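Local coordinates for protein putative peptidase (Bacteroides fragilis, PDB 5DYN) that probably activates the Bacteroides fragilis toxin by proteolysis, as the larger, C-terminal part of a clostripain-family cysteine protease, at residues L25-F30 with E76-K81; C33-V38 with L51-T56; G108-V113 with P192-A197; S143-Y148 with Y156-D161; D182-Y187 with K209-Y214. One frame throughout, in Å; residues are numbered along the deposited sequence.

Contact 1: residues L25-F30 with E76-K81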
# COMPACT_ATOMS: atom_id res chain seq x y z
N LEU B 25 -0.81 -14.75 -1.67
CA LEU B 25 -1.16 -13.83 -2.74
C LEU B 25 0.02 -13.53 -3.65
O LEU B 25 1.16 -13.46 -3.19
CB LEU B 25 -1.71 -12.53 -2.14
CG LEU B 25 -2.88 -12.72 -1.17
CD1 LEU B 25 -3.23 -11.41 -0.48
CD2 LEU B 25 -4.09 -13.28 -1.90
N ASP B 26 -0.25 -13.36 -4.94
CA ASP B 26 0.79 -12.93 -5.86
C ASP B 26 1.18 -11.49 -5.54
O ASP B 26 2.36 -11.13 -5.54
CB ASP B 26 0.32 -13.04 -7.31
CG ASP B 26 1.28 -12.39 -8.30
OD1 ASP B 26 2.51 -12.43 -8.05
OD2 ASP B 26 0.82 -11.84 -9.31
N PHE B 27 0.18 -10.67 -5.26
CA PHE B 27 0.40 -9.26 -4.97
C PHE B 27 -0.55 -8.75 -3.91
O PHE B 27 -1.69 -9.22 -3.80
CB PHE B 27 0.26 -8.42 -6.25
CG PHE B 27 -1.06 -8.59 -6.96
CD1 PHE B 27 -2.17 -7.87 -6.57
CD2 PHE B 27 -1.17 -9.47 -8.03
CE1 PHE B 27 -3.39 -8.03 -7.22
CE2 PHE B 27 -2.38 -9.63 -8.68
CZ PHE B 27 -3.49 -8.91 -8.28
N LEU B 28 -0.08 -7.79 -3.12
CA LEU B 28 -0.95 -7.04 -2.21
C LEU B 28 -0.99 -5.59 -2.68
O LEU B 28 -0.11 -4.80 -2.34
CB LEU B 28 -0.47 -7.13 -0.76
CG LEU B 28 -0.84 -8.39 0.02
CD1 LEU B 28 -0.00 -9.58 -0.41
CD2 LEU B 28 -0.69 -8.15 1.52
N PHE B 29 -2.00 -5.25 -3.46
CA PHE B 29 -2.12 -3.91 -4.02
C PHE B 29 -2.90 -3.00 -3.08
O PHE B 29 -4.10 -3.17 -2.89
CB PHE B 29 -2.79 -3.97 -5.40
CG PHE B 29 -2.99 -2.62 -6.04
CD1 PHE B 29 -2.12 -1.57 -5.79
CD2 PHE B 29 -4.07 -2.39 -6.88
CE1 PHE B 29 -2.32 -0.33 -6.36
CE2 PHE B 29 -4.27 -1.16 -7.46
CZ PHE B 29 -3.39 -0.12 -7.20
N PHE B 30 -2.19 -2.04 -2.48
CA PHE B 30 -2.82 -1.04 -1.63
C PHE B 30 -3.10 0.24 -2.40
O PHE B 30 -2.25 1.12 -2.49
CB PHE B 30 -1.95 -0.73 -0.42
CG PHE B 30 -2.06 -1.74 0.69
CD1 PHE B 30 -1.35 -2.93 0.64
CD2 PHE B 30 -2.88 -1.50 1.78
CE1 PHE B 30 -1.45 -3.85 1.66
CE2 PHE B 30 -2.99 -2.43 2.80
CZ PHE B 30 -2.28 -3.61 2.74
N GLU B 76 1.84 -13.58 -16.04
CA GLU B 76 2.81 -13.37 -14.97
C GLU B 76 3.22 -11.89 -14.98
O GLU B 76 2.83 -11.15 -15.88
CB GLU B 76 4.03 -14.30 -15.15
CG GLU B 76 5.08 -14.28 -14.02
CD GLU B 76 4.47 -14.40 -12.63
OE1 GLU B 76 3.59 -15.26 -12.43
OE2 GLU B 76 4.89 -13.64 -11.73
N ASN B 77 3.96 -11.48 -13.95
CA ASN B 77 4.40 -10.09 -13.79
C ASN B 77 3.23 -9.14 -13.63
O ASN B 77 3.30 -7.98 -14.04
CB ASN B 77 5.27 -9.65 -14.97
CG ASN B 77 6.62 -10.35 -14.98
OD1 ASN B 77 6.96 -11.04 -15.94
ND2 ASN B 77 7.38 -10.17 -13.91
N ALA B 78 2.16 -9.64 -13.02
CA ALA B 78 0.98 -8.83 -12.76
C ALA B 78 1.34 -7.62 -11.91
O ALA B 78 0.92 -6.50 -12.20
CB ALA B 78 -0.10 -9.65 -12.09
N ALA B 79 2.14 -7.85 -10.87
CA ALA B 79 2.52 -6.79 -9.93
C ALA B 79 3.20 -5.63 -10.65
O ALA B 79 2.89 -4.47 -10.40
CB ALA B 79 3.42 -7.35 -8.84
N LEU B 80 4.13 -5.95 -11.54
CA LEU B 80 4.82 -4.93 -12.32
C LEU B 80 3.86 -4.24 -13.28
O LEU B 80 3.91 -3.02 -13.46
CB LEU B 80 6.00 -5.53 -13.09
CG LEU B 80 7.23 -5.92 -12.28
CD1 LEU B 80 8.25 -6.60 -13.17
CD2 LEU B 80 7.84 -4.70 -11.61
N LYS B 81 2.99 -5.03 -13.90
CA LYS B 81 2.05 -4.49 -14.87
C LYS B 81 1.00 -3.61 -14.18
O LYS B 81 0.58 -2.60 -14.74
CB LYS B 81 1.39 -5.63 -15.65
CG LYS B 81 2.33 -6.28 -16.65
CD LYS B 81 1.80 -7.62 -17.12
CE LYS B 81 2.68 -8.22 -18.20
NZ LYS B 81 2.66 -7.40 -19.45
O HOH W 1 3.97 -10.92 -10.25
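Phe27 meets Ala78 and Ala79 where the first turn of helix 78-92 lies against strand 25-31, a helix-on-sheet contact of the alpha/beta sandwich that clan CD peptidases share. The buried part is mostly apolar. Phe27 CE2 comes within 4.1 Å of the methyl of Ala78, which approaches the ring obliquely, and Phe27 CB sits 4.2 Å from Ala79 CB. Asp26 OD2 touches the same methyl, 3.7 Å from Ala78 CB. Phe27 CG lies between the backbone N and the carbonyl carbon (chi1 56°), which points the ring at the start of the helix. Ile52 and Met72 continue this buried layer around it.

The other side is looser and partly open to solvent. Here Asp26 and Glu76, two like charges, approach each other with OD1 and OE2 4.5 Å apart. Neighbouring cations would be expected to soften their repulsion: Asp26 OD2 forms a salt bridge with Arg16 of the other chain, and Glu76 OE1 one with Lys110 of that chain, so this edge also belongs to the subunit interface. A water lies between the two acids and donates to both, with its oxygen 3.0 Å from Asp26 OD1 and 3.2 Å from Glu76 OE2.

Contact 2: residues C33-V38 with L51-T56. With NA (sodium ion), chain J.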
# COMPACT_ATOMS: atom_id res chain seq x y z
N CYS B 33 -3.20 5.55 0.73
CA CYS B 33 -2.08 6.43 1.05
C CYS B 33 -1.01 5.77 1.91
O CYS B 33 -1.31 4.97 2.79
CB CYS B 33 -2.59 7.68 1.76
SG CYS B 33 -3.13 9.00 0.66
N PHE B 34 0.25 6.12 1.63
CA PHE B 34 1.36 5.89 2.55
C PHE B 34 1.67 4.42 2.86
O PHE B 34 2.40 4.14 3.81
CB PHE B 34 1.09 6.61 3.88
CG PHE B 34 0.94 8.10 3.76
CD1 PHE B 34 1.90 8.86 3.11
CD2 PHE B 34 -0.15 8.74 4.32
CE1 PHE B 34 1.77 10.24 3.02
CE2 PHE B 34 -0.29 10.12 4.23
CZ PHE B 34 0.67 10.87 3.58
N MET B 35 1.14 3.50 2.07
CA MET B 35 1.23 2.09 2.43
C MET B 35 2.52 1.40 1.97
O MET B 35 2.82 0.28 2.39
CB MET B 35 0.02 1.32 1.89
CG MET B 35 -1.30 1.75 2.50
SD MET B 35 -1.24 1.97 4.29
CE MET B 35 -0.90 0.30 4.86
N GLU B 36 3.29 2.07 1.11
CA GLU B 36 4.55 1.48 0.68
C GLU B 36 5.64 1.80 1.70
O GLU B 36 6.58 2.54 1.43
CB GLU B 36 4.95 1.98 -0.71
CG GLU B 36 5.92 1.06 -1.45
CD GLU B 36 5.29 -0.25 -1.92
OE1 GLU B 36 4.06 -0.41 -1.77
OE2 GLU B 36 6.02 -1.12 -2.44
N ALA B 37 5.47 1.23 2.89
CA ALA B 37 6.40 1.43 3.99
C ALA B 37 7.11 0.13 4.33
O ALA B 37 6.52 -0.95 4.22
CB ALA B 37 5.67 1.97 5.21
N VAL B 38 8.37 0.23 4.74
CA VAL B 38 9.15 -0.95 5.09
C VAL B 38 8.48 -1.72 6.23
O VAL B 38 8.54 -2.95 6.28
CB VAL B 38 10.61 -0.58 5.45
CG1 VAL B 38 10.66 0.37 6.65
CG2 VAL B 38 11.45 -1.82 5.71
N LEU B 51 4.38 -6.13 -2.70
CA LEU B 51 3.60 -5.04 -2.12
C LEU B 51 3.55 -3.87 -3.09
O LEU B 51 4.58 -3.36 -3.52
CB LEU B 51 4.20 -4.59 -0.79
CG LEU B 51 3.52 -3.38 -0.13
CD1 LEU B 51 2.13 -3.75 0.35
CD2 LEU B 51 4.36 -2.84 1.02
N ILE B 52 2.34 -3.44 -3.45
CA ILE B 52 2.16 -2.37 -4.42
C ILE B 52 1.39 -1.19 -3.84
O ILE B 52 0.21 -1.33 -3.49
CB ILE B 52 1.43 -2.87 -5.68
CG1 ILE B 52 1.98 -4.23 -6.13
CG2 ILE B 52 1.51 -1.84 -6.80
CD1 ILE B 52 1.13 -4.92 -7.16
N SER B 53 2.04 -0.04 -3.75
CA SER B 53 1.41 1.17 -3.24
C SER B 53 2.32 2.38 -3.46
O SER B 53 3.30 2.30 -4.20
CB SER B 53 1.07 1.02 -1.76
OG SER B 53 0.27 2.10 -1.30
N SER B 54 1.99 3.49 -2.81
CA SER B 54 2.84 4.66 -2.83
C SER B 54 3.39 4.92 -1.44
O SER B 54 2.70 4.71 -0.45
CB SER B 54 2.08 5.89 -3.32
OG SER B 54 2.88 7.06 -3.25
N PRO B 55 4.65 5.37 -1.35
CA PRO B 55 5.22 5.75 -0.06
C PRO B 55 4.60 7.06 0.44
O PRO B 55 4.65 7.37 1.63
CB PRO B 55 6.71 5.91 -0.35
CG PRO B 55 6.76 6.27 -1.81
CD PRO B 55 5.63 5.50 -2.45
N THR B 56 4.02 7.81 -0.49
CA THR B 56 3.37 9.07 -0.16
C THR B 56 1.87 8.99 -0.44
O THR B 56 1.29 7.91 -0.42
CB THR B 56 4.01 10.25 -0.94
OG1 THR B 56 3.36 11.47 -0.58
CG2 THR B 56 3.91 10.03 -2.45
NA NA J . 4.66 5.56 3.55
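Two backbone hydrogen bonds tie Phe34 and Glu36 to the residues leaving strand 50-53: Phe34 N gives to Thr56 O at 2.9 Å and Glu36 N to Ser54 O at 3.1 Å, each donor standing well above the carbonyl plane of its acceptor. At Glu36 the chain makes an inverse gamma turn, closed by a weak bond from Ala37 N to Met35 O, and Ser54 OG receives Thr56 N in an ST turn.

Glu36 carries most of the side-chain contact. With CG anti to the backbone N (chi1 -158°) and a bend at chi2, its chain runs back along the strand, CB over the Ser54-Pro55 peptide and the carboxylate beside Leu51 and Ser53. Glu36 OE2 lies 2.9 Å from Leu51 O, a close pair of acceptors in a buried place, which might point to a protonated carboxylate. OE1 packs against Leu51 CG at 3.4 Å. Met35 CB touches Ser53 OG, whose hydrogen-bond partner is Phe30 O. The Phe34 ring presents an edge to Pro55 O, with CD1 3.5 Å away, and stacks on Tyr157. A sodium ion bridges the two segments, bound by Phe34 O at 2.7 Å, Pro55 O at 2.6 Å and, from outside them, Ser212 OG.

Strand 50-53 runs parallel to strand 25-31 and antiparallel to strand 110-115. Residues 33-38 leave the C-terminal end of strand 25-31 and lead through the N-cap Ala37 into helix 38-43, the helix of a beta-alpha-beta crossover.

Contact 3: residues G108-V113 with P192-A197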
# COMPACT_ATOMS: atom_id res chain seq x y z
N GLY B 108 0.08 14.04 -11.24
CA GLY B 108 0.97 12.91 -11.34
C GLY B 108 0.80 11.91 -10.22
O GLY B 108 -0.22 11.91 -9.52
N VAL B 109 1.81 11.07 -10.02
CA VAL B 109 1.73 9.96 -9.07
C VAL B 109 3.10 9.32 -8.87
O VAL B 109 4.04 9.58 -9.63
CB VAL B 109 0.72 8.89 -9.55
CG1 VAL B 109 1.36 7.97 -10.58
CG2 VAL B 109 0.17 8.08 -8.38
N SER B 110 3.22 8.48 -7.84
CA SER B 110 4.41 7.67 -7.64
C SER B 110 4.00 6.28 -7.15
O SER B 110 3.24 6.15 -6.20
CB SER B 110 5.36 8.33 -6.64
OG SER B 110 4.80 8.36 -5.34
N VAL B 111 4.52 5.25 -7.81
CA VAL B 111 4.18 3.87 -7.47
C VAL B 111 5.43 3.02 -7.31
O VAL B 111 6.36 3.10 -8.11
CB VAL B 111 3.27 3.22 -8.55
CG1 VAL B 111 2.89 1.80 -8.15
CG2 VAL B 111 2.03 4.06 -8.77
N GLY B 112 5.46 2.20 -6.26
CA GLY B 112 6.56 1.29 -6.04
C GLY B 112 6.09 -0.14 -5.83
O GLY B 112 4.99 -0.38 -5.35
N VAL B 113 6.93 -1.10 -6.20
CA VAL B 113 6.65 -2.50 -5.91
C VAL B 113 7.80 -3.12 -5.13
O VAL B 113 8.96 -3.05 -5.54
CB VAL B 113 6.41 -3.32 -7.19
CG1 VAL B 113 6.04 -4.75 -6.84
CG2 VAL B 113 5.32 -2.69 -8.03
N PRO B 192 7.90 14.05 -11.91
CA PRO B 192 8.80 14.99 -11.22
C PRO B 192 8.22 15.51 -9.91
O PRO B 192 8.95 15.69 -8.94
CB PRO B 192 8.95 16.13 -12.24
CG PRO B 192 8.79 15.45 -13.56
CD PRO B 192 7.79 14.35 -13.35
N ARG B 193 6.91 15.72 -9.88
CA ARG B 193 6.23 16.12 -8.65
C ARG B 193 4.95 15.32 -8.44
O ARG B 193 4.41 14.73 -9.38
CB ARG B 193 5.93 17.62 -8.68
CG ARG B 193 7.18 18.50 -8.78
CD ARG B 193 6.97 19.88 -8.18
NE ARG B 193 5.91 20.62 -8.87
CZ ARG B 193 5.36 21.73 -8.40
NH1 ARG B 193 5.76 22.24 -7.24
NH2 ARG B 193 4.40 22.34 -9.08
N ASN B 194 4.49 15.28 -7.20
CA ASN B 194 3.21 14.67 -6.85
C ASN B 194 2.30 15.71 -6.20
O ASN B 194 2.74 16.80 -5.86
CB ASN B 194 3.40 13.49 -5.88
CG ASN B 194 3.96 12.25 -6.56
OD1 ASN B 194 4.46 12.31 -7.68
ND2 ASN B 194 3.87 11.12 -5.87
N TYR B 195 1.03 15.36 -6.03
CA TYR B 195 0.10 16.27 -5.36
C TYR B 195 -0.17 15.84 -3.92
O TYR B 195 -0.46 14.68 -3.65
CB TYR B 195 -1.22 16.36 -6.12
CG TYR B 195 -2.28 17.13 -5.38
CD1 TYR B 195 -2.27 18.52 -5.36
CD2 TYR B 195 -3.28 16.47 -4.67
CE1 TYR B 195 -3.24 19.23 -4.68
CE2 TYR B 195 -4.25 17.18 -3.99
CZ TYR B 195 -4.23 18.56 -3.99
OH TYR B 195 -5.19 19.26 -3.31
N SER B 196 -0.07 16.81 -3.02
CA SER B 196 -0.45 16.60 -1.63
C SER B 196 -1.73 17.38 -1.32
O SER B 196 -1.82 18.57 -1.61
CB SER B 196 0.68 17.04 -0.69
OG SER B 196 0.27 16.97 0.66
N ALA B 197 -2.71 16.70 -0.74
CA ALA B 197 -3.97 17.35 -0.37
C ALA B 197 -3.77 18.27 0.84
O ALA B 197 -4.68 18.98 1.25
CB ALA B 197 -5.04 16.32 -0.08
O HOH W 2 -0.17 12.97 -7.07
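Asn194 lays its side-chain amide beside Val109 and Ser110. CG is anti to the carbonyl carbon, chi1 -74°, and this swings the amide from the strand toward the Val109-Ser110 peptide, whose carbon atom Val109 C lies 3.8 Å from Asn194 CG. Which end of the amide is nitrogen is doubtful: the atom modelled as ND2 is 3.0 Å from Ser110 OG, and the one modelled as OD1 is 3.4 Å from Val109 O. Ser110 OG sits between its own backbone N and carbonyl carbon, chi1 68°, and its hydrogen-bond partner is Ser54 OG.

Gly108, at a positive phi of 76°, has its CA 4.4 Å from Arg193 O. Its carbonyl takes a hydrogen from a water 2.7 Å from Gly108 O, and the same water accepts from Tyr195 N at 2.9 Å, linking the two backbones. Gly108 also belongs to a sodium site with Tyr90 and Trp105.

Strands 110-115 and 185-196 are antiparallel neighbours in the mixed sheet, paired directly further along, at Val109 with Thr191 and Val111 with Lys189. Helix 78-92 covers Val109 and Val111, while strand 200-203 lies alongside Arg193 and Asn194.

Contact 4: residues S143-Y148 with Y156-D161. With NA (sodium ion), chain I.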
# COMPACT_ATOMS: atom_id res chain seq x y z
N SER B 143 17.99 16.91 6.15
CA SER B 143 18.00 17.67 4.90
C SER B 143 18.56 16.79 3.79
O SER B 143 19.58 16.13 3.98
CB SER B 143 18.81 18.96 5.04
OG SER B 143 20.12 18.68 5.50
N GLY B 144 17.89 16.77 2.65
CA GLY B 144 18.32 15.93 1.54
C GLY B 144 17.68 14.56 1.57
O GLY B 144 17.69 13.84 0.57
N VAL B 145 17.13 14.18 2.72
CA VAL B 145 16.40 12.92 2.84
C VAL B 145 14.93 13.15 2.49
O VAL B 145 14.21 13.80 3.25
CB VAL B 145 16.50 12.31 4.25
CG1 VAL B 145 15.72 11.00 4.31
CG2 VAL B 145 17.95 12.10 4.64
N MET B 146 14.51 12.62 1.35
CA MET B 146 13.14 12.80 0.87
C MET B 146 12.12 12.46 1.93
O MET B 146 12.17 11.39 2.54
CB MET B 146 12.88 11.95 -0.37
CG MET B 146 11.44 12.01 -0.87
SD MET B 146 10.97 13.67 -1.42
CE MET B 146 9.21 13.46 -1.70
N CYS B 147 11.20 13.40 2.17
CA CYS B 147 10.10 13.17 3.09
C CYS B 147 8.82 12.99 2.29
O CYS B 147 8.38 13.91 1.59
CB CYS B 147 9.96 14.33 4.07
SG CYS B 147 8.72 14.07 5.35
N TYR B 148 8.22 11.80 2.39
CA TYR B 148 6.99 11.50 1.66
C TYR B 148 5.76 12.10 2.35
O TYR B 148 4.67 12.12 1.79
CB TYR B 148 6.80 9.99 1.52
CG TYR B 148 7.88 9.29 0.73
CD1 TYR B 148 8.07 9.55 -0.62
CD2 TYR B 148 8.71 8.35 1.34
CE1 TYR B 148 9.06 8.90 -1.34
CE2 TYR B 148 9.70 7.70 0.63
CZ TYR B 148 9.87 7.98 -0.71
OH TYR B 148 10.86 7.32 -1.41
N TYR B 156 5.66 11.75 8.98
CA TYR B 156 5.83 10.37 9.41
C TYR B 156 6.82 9.58 8.56
O TYR B 156 7.57 8.76 9.08
CB TYR B 156 4.49 9.63 9.39
CG TYR B 156 3.48 10.12 10.40
CD1 TYR B 156 3.86 10.84 11.52
CD2 TYR B 156 2.13 9.85 10.22
CE1 TYR B 156 2.93 11.28 12.44
CE2 TYR B 156 1.18 10.29 11.13
CZ TYR B 156 1.59 11.00 12.24
OH TYR B 156 0.64 11.43 13.14
N TYR B 157 6.79 9.80 7.25
CA TYR B 157 7.45 8.89 6.32
C TYR B 157 8.61 9.52 5.56
O TYR B 157 8.44 10.50 4.84
CB TYR B 157 6.42 8.35 5.33
CG TYR B 157 5.10 8.00 5.97
CD1 TYR B 157 4.94 6.82 6.69
CD2 TYR B 157 4.01 8.86 5.87
CE1 TYR B 157 3.73 6.51 7.28
CE2 TYR B 157 2.80 8.56 6.47
CZ TYR B 157 2.66 7.38 7.17
OH TYR B 157 1.46 7.07 7.76
N TYR B 158 9.80 8.94 5.74
CA TYR B 158 10.98 9.36 5.00
C TYR B 158 11.50 8.22 4.14
O TYR B 158 11.22 7.05 4.42
CB TYR B 158 12.08 9.83 5.95
CG TYR B 158 11.78 11.14 6.64
CD1 TYR B 158 11.04 11.17 7.81
CD2 TYR B 158 12.26 12.34 6.14
CE1 TYR B 158 10.77 12.36 8.46
CE2 TYR B 158 12.01 13.54 6.78
CZ TYR B 158 11.26 13.54 7.93
OH TYR B 158 11.00 14.73 8.57
N ASP B 159 12.26 8.55 3.11
CA ASP B 159 12.84 7.52 2.26
C ASP B 159 13.91 6.73 3.01
O ASP B 159 14.86 7.30 3.53
CB ASP B 159 13.44 8.14 0.99
CG ASP B 159 13.97 7.10 0.04
OD1 ASP B 159 13.16 6.47 -0.67
OD2 ASP B 159 15.21 6.91 0.01
N LEU B 160 13.73 5.41 3.08
CA LEU B 160 14.62 4.54 3.84
C LEU B 160 16.05 4.58 3.31
O LEU B 160 17.00 4.72 4.08
CB LEU B 160 14.10 3.10 3.82
CG LEU B 160 15.02 2.04 4.44
CD1 LEU B 160 15.18 2.29 5.93
CD2 LEU B 160 14.48 0.65 4.18
N ASP B 161 16.20 4.46 2.00
CA ASP B 161 17.52 4.43 1.38
C ASP B 161 18.31 5.71 1.63
O ASP B 161 19.49 5.66 1.97
CB ASP B 161 17.40 4.18 -0.12
CG ASP B 161 18.72 4.34 -0.84
OD1 ASP B 161 19.51 3.38 -0.85
OD2 ASP B 161 18.96 5.44 -1.40
NA NA I . 16.28 12.64 -1.14
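Tyr148 and Asp159 meet through a short hydrogen bond, the phenol giving its proton to the carboxylate with OH 2.6 Å from OD1. It arrives on the anti side of OD1, 21° out of the carboxylate plane, and ring and carboxylate planes stand 67° apart. The carboxylate reaches that hydroxyl because Asp159 CG extends away from the backbone N (chi1 -177°). One residue back, Cys147 SG lies over one face of the Tyr158 ring, offset toward the rim and 3.8 Å from its centroid. Val145 O touches the edge of the same ring.

The backbones hold these side chains in register. Asp159 N gives to Met146 O at 2.9 Å, and Tyr148 N gives to Tyr157 O at 2.8 Å. Further out, Gly210 N donates to Tyr148 OH and Lys209 N to Asp159 OD1, so both partners of the short bond are gripped again by the loop that leads into strand 212-213. Gly144 O binds a sodium ion at 2.5 Å; Asn205 and Asp207 belong to the same site.

Cys147 and Tyr158 thus form a single antiparallel bridge, a non-hydrogen-bonded pair, and Asp159 next to it is the N-cap of helix 160-167, its OD2 accepting from Arg162 N.

Contact 5: residues D182-Y187 with K209-Y214. With NA (sodium ion), chain J; NA (sodium ion), chain G.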
# COMPACT_ATOMS: atom_id res chain seq x y z
N ASP B 182 18.62 -3.21 -2.89
CA ASP B 182 18.42 -3.30 -4.34
C ASP B 182 17.52 -4.48 -4.72
O ASP B 182 16.86 -4.45 -5.75
CB ASP B 182 19.76 -3.42 -5.06
CG ASP B 182 20.47 -2.08 -5.20
OD1 ASP B 182 19.79 -1.04 -5.09
OD2 ASP B 182 21.69 -2.08 -5.43
N LYS B 183 17.50 -5.50 -3.87
CA LYS B 183 16.73 -6.71 -4.12
C LYS B 183 15.26 -6.56 -3.69
O LYS B 183 14.46 -7.47 -3.89
CB LYS B 183 17.36 -7.90 -3.40
CG LYS B 183 18.75 -8.26 -3.89
CD LYS B 183 19.50 -9.06 -2.84
CE LYS B 183 20.44 -10.07 -3.48
NZ LYS B 183 20.87 -11.10 -2.50
N VAL B 184 14.92 -5.42 -3.11
CA VAL B 184 13.58 -5.22 -2.56
C VAL B 184 12.68 -4.46 -3.52
O VAL B 184 11.63 -4.97 -3.92
CB VAL B 184 13.63 -4.48 -1.21
CG1 VAL B 184 12.22 -4.25 -0.68
CG2 VAL B 184 14.46 -5.26 -0.21
N MET B 185 13.08 -3.24 -3.88
CA MET B 185 12.28 -2.44 -4.79
C MET B 185 12.51 -2.85 -6.24
O MET B 185 13.55 -2.54 -6.82
CB MET B 185 12.58 -0.95 -4.60
CG MET B 185 12.30 -0.45 -3.20
SD MET B 185 10.66 -0.95 -2.62
CE MET B 185 9.61 -0.01 -3.71
N VAL B 186 11.55 -3.56 -6.80
CA VAL B 186 11.65 -4.04 -8.17
C VAL B 186 11.02 -3.04 -9.15
O VAL B 186 11.23 -3.13 -10.36
CB VAL B 186 10.98 -5.41 -8.34
CG1 VAL B 186 11.71 -6.45 -7.50
CG2 VAL B 186 9.51 -5.34 -7.94
N TYR B 187 10.26 -2.10 -8.62
CA TYR B 187 9.66 -1.05 -9.43
C TYR B 187 9.54 0.24 -8.63
O TYR B 187 9.13 0.23 -7.48
CB TYR B 187 8.28 -1.47 -9.94
CG TYR B 187 7.62 -0.46 -10.87
CD1 TYR B 187 6.91 0.62 -10.36
CD2 TYR B 187 7.70 -0.60 -12.25
CE1 TYR B 187 6.31 1.54 -11.20
CE2 TYR B 187 7.10 0.32 -13.10
CZ TYR B 187 6.41 1.39 -12.57
OH TYR B 187 5.81 2.30 -13.40
N LYS B 209 13.85 6.14 -3.49
CA LYS B 209 13.77 4.78 -4.02
C LYS B 209 12.38 4.17 -3.89
O LYS B 209 12.12 3.09 -4.41
CB LYS B 209 14.81 3.89 -3.33
CG LYS B 209 16.24 4.40 -3.43
CD LYS B 209 16.64 4.72 -4.86
CE LYS B 209 18.15 4.91 -4.99
NZ LYS B 209 18.66 5.99 -4.10
N GLY B 210 11.49 4.86 -3.18
CA GLY B 210 10.08 4.48 -3.16
C GLY B 210 9.59 3.63 -2.00
O GLY B 210 8.46 3.15 -2.02
N LEU B 211 10.44 3.45 -0.99
CA LEU B 211 10.04 2.72 0.22
C LEU B 211 10.28 3.59 1.43
O LEU B 211 11.41 4.04 1.66
CB LEU B 211 10.79 1.40 0.34
CG LEU B 211 10.36 0.48 1.49
CD1 LEU B 211 8.95 -0.05 1.26
CD2 LEU B 211 11.35 -0.67 1.66
N SER B 212 9.24 3.83 2.21
CA SER B 212 9.35 4.76 3.33
C SER B 212 9.79 4.08 4.62
O SER B 212 9.71 2.86 4.76
CB SER B 212 8.02 5.48 3.57
OG SER B 212 7.11 4.63 4.23
N THR B 213 10.25 4.90 5.56
CA THR B 213 10.59 4.44 6.89
C THR B 213 10.19 5.49 7.91
O THR B 213 10.03 6.67 7.58
CB THR B 213 12.10 4.16 7.04
OG1 THR B 213 12.36 3.66 8.35
CG2 THR B 213 12.90 5.43 6.82
N TYR B 214 10.03 5.08 9.16
CA TYR B 214 9.80 6.02 10.24
C TYR B 214 11.14 6.51 10.78
O TYR B 214 12.16 5.82 10.65
CB TYR B 214 8.96 5.40 11.35
CG TYR B 214 8.72 6.33 12.52
CD1 TYR B 214 7.86 7.42 12.41
CD2 TYR B 214 9.35 6.12 13.74
CE1 TYR B 214 7.64 8.27 13.47
CE2 TYR B 214 9.14 6.97 14.81
CZ TYR B 214 8.29 8.04 14.67
OH TYR B 214 8.07 8.89 15.73
NA NA J . 4.66 5.56 3.55
NA NA G . 12.98 1.71 10.12
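Met185 pushes its thioether into the chain at 209-211, beside the classic beta bulge of strand 185-196, where Val186 and Tyr187 both face Val113 of strand 110-115. The apolar contacts centre on Met185. Its SD is 3.8 Å from Leu211 CB, and the two side chains cross obliquely; further along, Val184 CG1 reaches Leu211 CD2 at 4.4 Å, a looser touch. Phe181 of helix 172-182 packs on Leu211 as well, and Ala114 lies against both Val184 and Met185.

Carbon-to-carbonyl contacts form a second group. Met185 CG lies 3.7 Å from Lys209 O and its CE 3.8 Å from Gly210 O. Bends at chi2 (-49°) and chi3 (-67°) curl the side chain so that the terminal methyl comes to rest by the glycine. No direct hydrogen bond joins the two segments.

Polar and metal bonds belong to residues 209-214 and their surroundings. Lys209 NZ bonds to Asp207 O and forms a salt bridge with Asp161. Ser212 OG holds one sodium ion at 2.7 Å, the one shared with Phe34 and Pro55. A second is bound by Thr213 with Tyr227, Trp232 and Trp238: its distance to Thr213 OG1 is 2.7 Å, and that hydroxyl donates to Tyr214 O at 3.2 Å.

Overall arrangement
Contacts 1, 2, 3 and 5 reach the mixed sheet; contact 5 also reaches the small sheet of strands 158-159 and 212-213, on which contact 4 lies. Contacts 1 and 2 join where Phe30 N meets Ile52 O at 2.7 Å; contacts 2 and 3 where Ser53 O meets Gly112 N at 3.0 Å; contacts 3 and 5 where Val113 N meets Tyr187 O at 2.9 Å. Contacts 2 and 5, centres about 9 Å apart, share a sodium ion. Contact 4 meets contact 5 at Tyr158 O and Thr213 N, 2.6 Å apart, and contact 2 at Thr56 OG1 and Tyr148 O, 2.8 Å apart. On opposite sides of the chain's centre, contacts 1 and 4 have centres about 25 Å apart.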